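Local atomic coordinates of uncharacterized protein (Leptospirillum rubarum, PDB entry 3OMD), a protein that is of unknown function but consists largely of a DUF5069 domain, folded as a compact, all-helical single chain. Residues K10-S15 / E140-V145; G22-K27 / S97-Y102; S118-L123 / V134-L139. All blocks are in the same frame, centred on the assembly; numbering follows the deposited sequence. Where two conformers were deposited one is given.

Contact 1. Residues K10-S15 / E140-V145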
loop_
_atom_site.group_PDB
_atom_site.type_symbol
_atom_site.label_atom_id
_atom_site.label_comp_id
_atom_site.label_asym_id
_atom_site.label_seq_id
_atom_site.Cartn_x
_atom_site.Cartn_y
_atom_site.Cartn_z
ATOM N N LYS A 10 8.117 -11.126 -9.202
ATOM C CA LYS A 10 7.737 -11.256 -10.626
ATOM C C LYS A 10 6.660 -10.230 -11.015
ATOM O O LYS A 10 6.434 -9.989 -12.209
ATOM C CB LYS A 10 7.151 -12.656 -10.886
ATOM C CG LYS A 10 8.109 -13.798 -10.694
ATOM C CD LYS A 10 9.021 -13.873 -11.882
ATOM C CE LYS A 10 10.073 -14.922 -11.639
ATOM N NZ LYS A 10 9.613 -16.243 -12.141
ATOM N N GLN A 11 5.953 -9.698 -10.020
ATOM C CA GLN A 11 4.902 -8.697 -10.231
ATOM C C GLN A 11 5.015 -7.613 -9.186
ATOM O O GLN A 11 5.608 -7.845 -8.144
ATOM C CB GLN A 11 3.526 -9.317 -10.166
ATOM C CG GLN A 11 3.069 -9.688 -8.816
ATOM C CD GLN A 11 1.555 -9.962 -8.758
ATOM O OE1 GLN A 11 0.724 -9.080 -8.591
ATOM N NE2 GLN A 11 1.232 -11.196 -8.803
ATOM N N PHE A 12 4.456 -6.441 -9.451
ATOM C CA PHE A 12 4.421 -5.373 -8.430
ATOM C C PHE A 12 3.036 -5.391 -7.791
ATOM O O PHE A 12 2.024 -5.614 -8.480
ATOM C CB PHE A 12 4.557 -3.989 -9.099
ATOM C CG PHE A 12 5.828 -3.811 -9.890
ATOM C CD1 PHE A 12 7.077 -4.097 -9.326
ATOM C CD2 PHE A 12 5.755 -3.343 -11.195
ATOM C CE1 PHE A 12 8.261 -3.903 -10.109
ATOM C CE2 PHE A 12 6.923 -3.172 -11.977
ATOM C CZ PHE A 12 8.158 -3.448 -11.430
ATOM N N PRO A 13 2.977 -5.101 -6.496
ATOM C CA PRO A 13 1.648 -4.849 -5.922
ATOM C C PRO A 13 1.081 -3.564 -6.527
ATOM O O PRO A 13 1.833 -2.731 -7.065
ATOM C CB PRO A 13 1.927 -4.699 -4.423
ATOM C CG PRO A 13 3.360 -4.182 -4.348
ATOM C CD PRO A 13 4.094 -4.738 -5.589
ATOM N N ARG A 14 -0.231 -3.397 -6.439
ATOM C CA ARG A 14 -0.884 -2.264 -7.116
ATOM C C ARG A 14 -0.495 -0.910 -6.531
ATOM O O ARG A 14 0.045 -0.824 -5.398
ATOM C CB ARG A 14 -2.416 -2.478 -7.131
ATOM C CG ARG A 14 -2.783 -3.548 -8.211
ATOM C CD ARG A 14 -4.235 -3.991 -8.153
ATOM N NE ARG A 14 -4.516 -4.669 -6.893
ATOM C CZ ARG A 14 -5.749 -5.013 -6.515
ATOM N NH1 ARG A 14 -6.790 -4.720 -7.288
ATOM N NH2 ARG A 14 -5.939 -5.609 -5.351
ATOM N N SER A 15 -0.773 0.133 -7.321
ATOM C CA SER A 15 -0.353 1.475 -6.957
ATOM C C SER A 15 -0.924 1.918 -5.619
ATOM O O SER A 15 -2.099 1.673 -5.323
ATOM C CB SER A 15 -0.828 2.457 -8.031
ATOM O OG SER A 15 -0.522 3.791 -7.624
ATOM N N GLU A 140 9.277 3.615 -9.222
ATOM C CA GLU A 140 10.065 2.377 -9.192
ATOM C C GLU A 140 9.285 1.234 -9.864
ATOM O O GLU A 140 9.894 0.316 -10.468
ATOM C CB GLU A 140 10.460 2.004 -7.761
ATOM C CG GLU A 140 11.239 0.672 -7.687
ATOM C CD GLU A 140 12.381 0.591 -6.646
ATOM O OE1 GLU A 140 12.698 1.577 -5.944
ATOM O OE2 GLU A 140 12.998 -0.512 -6.554
ATOM N N GLU A 141 7.950 1.277 -9.741
ATOM C CA GLU A 141 7.096 0.206 -10.257
ATOM C C GLU A 141 6.588 0.520 -11.682
ATOM O O GLU A 141 5.607 -0.048 -12.178
ATOM C CB GLU A 141 5.943 -0.055 -9.291
ATOM C CG GLU A 141 6.492 -0.691 -7.989
ATOM C CD GLU A 141 5.492 -0.892 -6.916
ATOM O OE1 GLU A 141 4.334 -0.396 -6.994
ATOM O OE2 GLU A 141 5.911 -1.523 -5.917
ATOM N N LYS A 142 7.299 1.432 -12.340
ATOM C CA LYS A 142 7.157 1.663 -13.803
ATOM C C LYS A 142 5.772 2.168 -14.223
ATOM O O LYS A 142 5.301 1.900 -15.346
ATOM C CB LYS A 142 7.573 0.403 -14.609
ATOM C CG LYS A 142 8.967 -0.113 -14.251
ATOM C CD LYS A 142 9.300 -1.361 -15.084
ATOM C CE LYS A 142 10.730 -1.815 -14.805
ATOM N NZ LYS A 142 11.226 -2.668 -15.924
ATOM N N ARG A 143 5.131 2.938 -13.342
ATOM C CA ARG A 143 3.851 3.576 -13.663
ATOM C C ARG A 143 4.095 5.018 -14.029
ATOM O O ARG A 143 5.103 5.592 -13.586
ATOM C CB ARG A 143 2.888 3.535 -12.458
ATOM C CG ARG A 143 2.588 2.142 -12.016
ATOM C CD ARG A 143 1.418 2.079 -11.063
ATOM N NE ARG A 143 1.325 0.680 -10.647
ATOM C CZ ARG A 143 1.979 0.165 -9.602
ATOM N NH1 ARG A 143 2.638 0.944 -8.733
ATOM N NH2 ARG A 143 1.901 -1.132 -9.408
ATOM N N PRO A 144 3.179 5.604 -14.837
ATOM C CA PRO A 144 3.277 7.031 -15.128
ATOM C C PRO A 144 3.165 7.808 -13.824
ATOM O O PRO A 144 2.287 7.520 -12.984
ATOM C CB PRO A 144 2.059 7.297 -16.030
ATOM C CG PRO A 144 1.700 5.949 -16.625
ATOM C CD PRO A 144 2.015 4.984 -15.496
ATOM N N VAL A 145 4.094 8.730 -13.637
ATOM C CA VAL A 145 4.078 9.657 -12.534
ATOM C C VAL A 145 4.499 11.005 -13.111
ATOM O O VAL A 145 4.391 12.046 -12.473
ATOM C CB VAL A 145 5.092 9.261 -11.419
ATOM C CG1 VAL A 145 5.128 10.322 -10.339
ATOM C CG2 VAL A 145 4.723 7.979 -10.791
ATOM O OXT VAL A 145 4.973 11.069 -14.244
#

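Contact 2. Residues G22-K27 / S97-Y102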
loop_
_atom_site.group_PDB
_atom_site.type_symbol
_atom_site.label_atom_id
_atom_site.label_comp_id
_atom_site.label_asym_id
_atom_site.label_seq_id
_atom_site.Cartn_x
_atom_site.Cartn_y
_atom_site.Cartn_z
ATOM N N GLY A 22 -12.751 4.171 -2.359
ATOM C CA GLY A 22 -12.261 5.527 -2.148
ATOM C C GLY A 22 -10.923 5.599 -1.417
ATOM O O GLY A 22 -10.383 6.721 -1.280
HETATM N N MSE A 23 -10.377 4.450 -0.989
HETATM C CA MSE A 23 -9.167 4.501 -0.124
HETATM C C MSE A 23 -7.895 4.168 -0.901
HETATM O O MSE A 23 -7.839 3.197 -1.659
HETATM C CB MSE A 23 -9.228 3.539 1.052
HETATM C CG MSE A 23 -10.503 2.980 1.402
HETATM SE SE MSE A 23 -9.990 1.944 2.917
HETATM C CE MSE A 23 -8.251 2.818 3.147
ATOM N N ASP A 24 -6.852 4.951 -0.635
ATOM C CA ASP A 24 -5.468 4.605 -1.053
ATOM C C ASP A 24 -4.990 3.412 -0.206
ATOM O O ASP A 24 -5.596 3.055 0.818
ATOM C CB ASP A 24 -4.540 5.775 -0.709
ATOM C CG ASP A 24 -4.724 6.963 -1.588
ATOM O OD1 ASP A 24 -5.367 6.888 -2.674
ATOM O OD2 ASP A 24 -4.204 8.068 -1.223
ATOM N N HIS A 25 -3.893 2.813 -0.662
ATOM C CA HIS A 25 -3.174 1.702 -0.015
ATOM C C HIS A 25 -3.913 0.367 0.007
ATOM O O HIS A 25 -3.261 -0.689 0.031
ATOM C CB HIS A 25 -2.713 2.042 1.428
ATOM C CG HIS A 25 -1.515 1.251 1.833
ATOM N ND1 HIS A 25 -0.300 1.408 1.201
ATOM C CD2 HIS A 25 -1.366 0.213 2.702
ATOM C CE1 HIS A 25 0.556 0.529 1.693
ATOM N NE2 HIS A 25 -0.066 -0.207 2.603
ATOM N N LEU A 26 -5.259 0.393 0.028
ATOM C CA LEU A 26 -6.018 -0.868 0.256
ATOM C C LEU A 26 -5.714 -1.926 -0.830
ATOM O O LEU A 26 -5.426 -3.098 -0.502
ATOM C CB LEU A 26 -7.516 -0.560 0.363
ATOM C CG LEU A 26 -8.400 -1.810 0.496
ATOM C CD1 LEU A 26 -7.992 -2.709 1.672
ATOM C CD2 LEU A 26 -9.888 -1.343 0.616
ATOM N N LYS A 27 -5.762 -1.550 -2.119
ATOM C CA LYS A 27 -5.431 -2.566 -3.160
ATOM C C LYS A 27 -4.005 -3.093 -2.955
ATOM O O LYS A 27 -3.761 -4.290 -3.102
ATOM C CB LYS A 27 -5.553 -1.957 -4.557
ATOM C CG LYS A 27 -7.022 -1.769 -5.001
ATOM C CD LYS A 27 -7.052 -1.356 -6.463
ATOM C CE LYS A 27 -8.491 -1.196 -6.939
ATOM N NZ LYS A 27 -8.538 -0.868 -8.416
ATOM N N SER A 97 -9.414 11.951 4.525
ATOM C CA SER A 97 -8.398 12.388 5.478
ATOM C C SER A 97 -7.150 11.514 5.389
ATOM O O SER A 97 -6.010 12.013 5.270
ATOM C CB SER A 97 -8.970 12.340 6.893
ATOM O OG SER A 97 -8.070 12.963 7.754
ATOM N N PHE A 98 -7.359 10.197 5.463
ATOM C CA PHE A 98 -6.259 9.236 5.331
ATOM C C PHE A 98 -5.470 9.456 4.050
ATOM O O PHE A 98 -4.244 9.523 4.042
ATOM C CB PHE A 98 -6.757 7.772 5.407
ATOM C CG PHE A 98 -5.674 6.787 5.084
ATOM C CD1 PHE A 98 -4.700 6.466 6.029
ATOM C CD2 PHE A 98 -5.577 6.230 3.780
ATOM C CE1 PHE A 98 -3.622 5.596 5.695
ATOM C CE2 PHE A 98 -4.523 5.347 3.444
ATOM C CZ PHE A 98 -3.539 5.050 4.406
ATOM N N ASN A 99 -6.203 9.534 2.947
ATOM C CA ASN A 99 -5.556 9.693 1.640
ATOM C C ASN A 99 -4.713 10.936 1.579
ATOM O O ASN A 99 -3.626 10.930 0.983
ATOM C CB ASN A 99 -6.596 9.805 0.531
ATOM C CG ASN A 99 -7.341 8.490 0.254
ATOM O OD1 ASN A 99 -6.994 7.392 0.729
ATOM N ND2 ASN A 99 -8.407 8.616 -0.547
ATOM N N ARG A 100 -5.228 12.042 2.127
ATOM C CA ARG A 100 -4.485 13.307 2.006
ATOM C C ARG A 100 -3.163 13.198 2.774
ATOM O O ARG A 100 -2.104 13.621 2.268
ATOM C CB ARG A 100 -5.349 14.459 2.552
ATOM C CG ARG A 100 -4.629 15.785 2.629
ATOM C CD ARG A 100 -5.432 16.765 3.515
ATOM N NE ARG A 100 -4.729 18.045 3.659
ATOM C CZ ARG A 100 -5.180 19.092 4.352
ATOM N NH1 ARG A 100 -6.367 19.053 4.968
ATOM N NH2 ARG A 100 -4.464 20.207 4.380
ATOM N N GLU A 101 -3.208 12.594 3.965
ATOM C CA GLU A 101 -1.972 12.458 4.738
ATOM C C GLU A 101 -1.013 11.465 4.061
ATOM O O GLU A 101 0.182 11.721 3.946
ATOM C CB GLU A 101 -2.276 12.064 6.194
ATOM C CG GLU A 101 -1.005 11.980 7.019
ATOM C CD GLU A 101 -1.213 11.861 8.510
ATOM O OE1 GLU A 101 -2.354 11.861 8.986
ATOM O OE2 GLU A 101 -0.185 11.801 9.219
ATOM N N TYR A 102 -1.546 10.332 3.603
ATOM C CA TYR A 102 -0.751 9.290 2.945
ATOM C C TYR A 102 -0.037 9.842 1.721
ATOM O O TYR A 102 1.169 9.611 1.542
ATOM C CB TYR A 102 -1.743 8.221 2.542
ATOM C CG TYR A 102 -1.238 7.023 1.785
ATOM C CD1 TYR A 102 -0.603 5.950 2.460
ATOM C CD2 TYR A 102 -1.464 6.888 0.415
ATOM C CE1 TYR A 102 -0.206 4.778 1.757
ATOM C CE2 TYR A 102 -1.069 5.747 -0.294
ATOM C CZ TYR A 102 -0.456 4.713 0.384
ATOM O OH TYR A 102 -0.111 3.602 -0.312
#

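Contact 3. Residues S118-L123 / V134-L139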
loop_
_atom_site.group_PDB
_atom_site.type_symbol
_atom_site.label_atom_id
_atom_site.label_comp_id
_atom_site.label_asym_id
_atom_site.label_seq_id
_atom_site.Cartn_x
_atom_site.Cartn_y
_atom_site.Cartn_z
ATOM N N SER A 118 18.622 9.636 -3.289
ATOM C CA SER A 118 19.509 8.624 -3.864
ATOM C C SER A 118 18.715 7.566 -4.641
ATOM O O SER A 118 19.143 7.114 -5.713
ATOM C CB SER A 118 20.318 7.976 -2.764
ATOM O OG SER A 118 21.236 7.080 -3.330
ATOM N N VAL A 119 17.571 7.152 -4.093
ATOM C CA VAL A 119 16.706 6.189 -4.802
ATOM C C VAL A 119 16.172 6.829 -6.070
ATOM O O VAL A 119 16.262 6.252 -7.159
ATOM C CB VAL A 119 15.524 5.738 -3.917
ATOM C CG1 VAL A 119 14.584 4.826 -4.726
ATOM C CG2 VAL A 119 16.071 4.971 -2.720
ATOM N N ARG A 120 15.620 8.024 -5.920
ATOM C CA ARG A 120 14.990 8.669 -7.059
ATOM C C ARG A 120 16.002 8.941 -8.161
ATOM O O ARG A 120 15.707 8.783 -9.350
ATOM C CB ARG A 120 14.378 9.970 -6.645
ATOM C CG ARG A 120 13.446 10.534 -7.722
ATOM C CD ARG A 120 13.247 12.001 -7.515
ATOM N NE ARG A 120 14.499 12.758 -7.382
ATOM C CZ ARG A 120 14.565 13.866 -6.648
ATOM N NH1 ARG A 120 13.479 14.313 -6.024
ATOM N NH2 ARG A 120 15.702 14.507 -6.492
ATOM N N ASP A 121 17.188 9.378 -7.777
ATOM C CA ASP A 121 18.192 9.686 -8.805
ATOM C C ASP A 121 18.629 8.408 -9.562
ATOM O O ASP A 121 18.983 8.471 -10.761
ATOM C CB ASP A 121 19.365 10.444 -8.183
ATOM C CG ASP A 121 19.006 11.906 -7.778
ATOM O OD1 ASP A 121 17.892 12.444 -8.077
ATOM O OD2 ASP A 121 19.860 12.516 -7.094
ATOM N N SER A 122 18.609 7.257 -8.887
ATOM C CA SER A 122 18.934 5.977 -9.550
ATOM C C SER A 122 17.863 5.539 -10.537
ATOM O O SER A 122 18.151 4.828 -11.502
ATOM C CB SER A 122 19.221 4.848 -8.542
ATOM O OG SER A 122 18.016 4.338 -7.925
ATOM N N LEU A 123 16.632 5.979 -10.324
ATOM C CA LEU A 123 15.514 5.568 -11.180
ATOM C C LEU A 123 15.262 6.561 -12.285
ATOM O O LEU A 123 15.010 6.163 -13.428
ATOM C CB LEU A 123 14.228 5.420 -10.344
ATOM C CG LEU A 123 14.155 4.294 -9.307
ATOM C CD1 LEU A 123 12.987 4.546 -8.367
ATOM C CD2 LEU A 123 14.019 2.939 -9.945
ATOM N N VAL A 134 4.859 7.953 -1.944
ATOM C CA VAL A 134 3.957 7.133 -2.781
ATOM C C VAL A 134 4.244 7.358 -4.271
ATOM O O VAL A 134 4.045 6.446 -5.091
ATOM C CB VAL A 134 2.476 7.310 -2.426
ATOM C CG1 VAL A 134 2.249 6.871 -0.975
ATOM C CG2 VAL A 134 1.956 8.702 -2.728
ATOM N N LYS A 135 4.717 8.545 -4.634
ATOM C CA LYS A 135 5.066 8.782 -6.048
ATOM C C LYS A 135 6.354 8.071 -6.393
ATOM O O LYS A 135 6.514 7.551 -7.512
ATOM C CB LYS A 135 5.163 10.274 -6.368
ATOM C CG LYS A 135 3.810 10.923 -6.623
ATOM C CD LYS A 135 3.961 12.237 -7.396
ATOM C CE LYS A 135 2.624 12.881 -7.751
ATOM N NZ LYS A 135 1.711 12.026 -8.583
ATOM N N LEU A 136 7.284 8.013 -5.445
ATOM C CA LEU A 136 8.523 7.266 -5.684
ATOM C C LEU A 136 8.217 5.769 -5.930
ATOM O O LEU A 136 8.815 5.138 -6.808
ATOM C CB LEU A 136 9.499 7.454 -4.509
ATOM C CG LEU A 136 10.886 6.847 -4.745
ATOM C CD1 LEU A 136 11.563 7.541 -5.936
ATOM C CD2 LEU A 136 11.716 7.034 -3.460
ATOM N N LEU A 137 7.295 5.200 -5.141
ATOM C CA LEU A 137 6.897 3.804 -5.364
ATOM C C LEU A 137 6.352 3.613 -6.786
ATOM O O LEU A 137 6.696 2.625 -7.444
ATOM C CB LEU A 137 5.850 3.381 -4.333
ATOM C CG LEU A 137 6.387 3.182 -2.909
ATOM C CD1 LEU A 137 5.237 3.015 -1.933
ATOM C CD2 LEU A 137 7.290 1.951 -2.848
ATOM N N ASP A 138 5.457 4.492 -7.248
ATOM C CA ASP A 138 4.941 4.344 -8.617
ATOM C C ASP A 138 6.071 4.449 -9.632
ATOM O O ASP A 138 6.043 3.766 -10.662
ATOM C CB ASP A 138 3.872 5.401 -8.917
ATOM C CG ASP A 138 2.485 4.972 -8.526
ATOM O OD1 ASP A 138 2.248 3.777 -8.259
ATOM O OD2 ASP A 138 1.623 5.872 -8.529
ATOM N N LEU A 139 7.039 5.339 -9.379
ATOM C CA LEU A 139 8.160 5.492 -10.323
ATOM C C LEU A 139 8.951 4.187 -10.391
ATOM O O LEU A 139 9.256 3.708 -11.511
ATOM C CB LEU A 139 9.064 6.650 -9.859
ATOM C CG LEU A 139 10.324 6.904 -10.688
ATOM C CD1 LEU A 139 9.895 7.481 -12.015
ATOM C CD2 LEU A 139 11.233 7.888 -9.942
#

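Contact 1. Residues K10-S15 / E140-V145
Phe12 and Glu141 bring the N-terminal loop against the turn that ends helix 133-140. The backbone there closes in a Schellman motif with Lys142, at positive phi, as its C-prime residue, and the ring of Phe12 lies with one face over Glu141, whose CA sits 3.9 Å from the ring centroid in a CH-pi contact. From there the Glu141 side chain can be followed outward. CG stands anti to the carbonyl carbon (chi1 -69°), which sends the extended chain along the ring: Glu141 CB is 3.8 Å from Phe12 CG, and Glu141 CG is 3.7 Å from Phe12 CD1. Glu141 CD then passes 3.9 Å from Phe12 CB. At the tip the oxygens part company. Glu141 OE2 touches Pro13 CD at 3.7 Å and is hydrogen-bonded to Tyr44 OH, while OE1 of Glu141 accepts a 2.8 Å hydrogen bond from Arg143 NH1 on its anti lone pair (161° at the hydrogen), part of a salt bridge and close to the guanidinium plane. OE1 also pairs with Arg28. The second terminal nitrogen, Arg143 NH2, donates to Pro13 O at 2.8 Å, a bent bond (135°) with the oxygen tilted out of the guanidinium plane. One face of this group lies on the backbone of Ser15, whose N is 3.5 Å above its centre. Two acceptors, Pro13 O and Glu141 OE1, are thus brought close together by a shared cation. Two arginines beside it would probably favour the ionised form of the buried Glu141, although Asp138 shares the charge of Arg143.

Contact 2. Residues G22-K27 / S97-Y102
The turn leading into helix 26-38, with His25 at the N-cap position, is held to the side of helix 92-104 in this all-helical fold by an asparagine whose amide bonds to the turn's backbone with both its N-H and its oxygen. Asn99 ND2 donates to Gly22 O at 2.8 Å, nearly straight (162°) and within both the amide and carbonyl planes; Asn99 OD1 accepts from Asp24 N, also at 2.8 Å, with the donor tilted from the carbonyl plane. Two bonds to residues two apart thus fix the rotation of the amide. Against it lies the carboxylate of Asp24, stacked with planes 24° apart and CG atoms 3.5 Å from each other; OD1 of Asp24 is salt-bridged to Arg19. A leucine in place of Asn99 would probably leave both Gly22 O and Asp24 N without their mates in a buried contact and set the turn free to shift. One helical turn further on, the ring of Tyr102 passes obliquely by Asp24, its CE2 3.5 Å from Asp24 CB. Phe98, packed against Phe57 and Phe58, brings CE2 to 3.6 Å from Asp24 O. A chi1 of -154°, roughly trans to N, carries the His25 imidazole across the end of the tyrosine. Its NE2 is hydrogen-bonded to Asp51, and at its edge, in the ring plane, ND1 meets Tyr102 OH in a 2.7 Å hydrogen bond.

Contact 3. Residues S118-L123 / V134-L139
The backbone oxygen of Val119, whose side chain meets Leu136 across the contact, is gripped twice within its own helix: Ser122 OG donates to Val119 O at 2.7 Å, and Leu123 N adds a weak bond. The serine hydroxyl is thereby turned back onto the last turn of helix 110-123, while the interface itself is apolar. Leu136 supplies the fork at its middle. With CG anti to the backbone N (chi1 -173°), its two methyls reach different partners: CD2 lies 3.8 Å from Val119 CG1, and CD1 rests against the root of Arg120, 3.8 Å from Arg120 CA and as near to its CB. The Leu123 side chain crosses that of Leu136 at about a right angle, CD1 to CD1 4.1 Å. One turn along, Leu139 and Leu123 lie alongside each other, pointing opposite ways, with Leu139 CD2 3.9 Å from Leu123 CB. Leu139 CD2 also lies 4.1 Å from Arg120 CG; across these two segments Arg120 takes part through CA, CB and CG. Bent at chi3, its chain carries the guanidinium away from the leucines, where NH1 donates to Ile130 O and the link to Asp121 OD1 is weak. The short helical segments run in roughly the same direction, 30° apart, with their axes 10.5 Å from each other at closest approach. After the connecting loop carries the chain back, helix 133-140 runs beside helix 110-123, and Glu140 extends the row by touching Val119 and Leu123. The Asp138 side of helix 133-140 instead meets the N-terminal loop and the C-terminal tail.

From the N terminus the chain first lays down 10-15, which meets its partner only at 140-145; contact 1 therefore encloses nearly the whole fold. Within that span contact 2 closes a loop from 22-27 to 97-102, tying the start of helix 26-38 to helix 92-104, and contact 3 then closes a much shorter one between helices 110-123 and 133-140. Contacts 2 and 3 follow in series and none cross. All three are in touch: Asp138 of 134-139 joins Ser15 and Arg143 of contact 1, Tyr102 on Val134 ties helix 92-104 to helix 133-140, and Arg14, reaching Lys27 O weakly, ties 10-15 to helix 26-38.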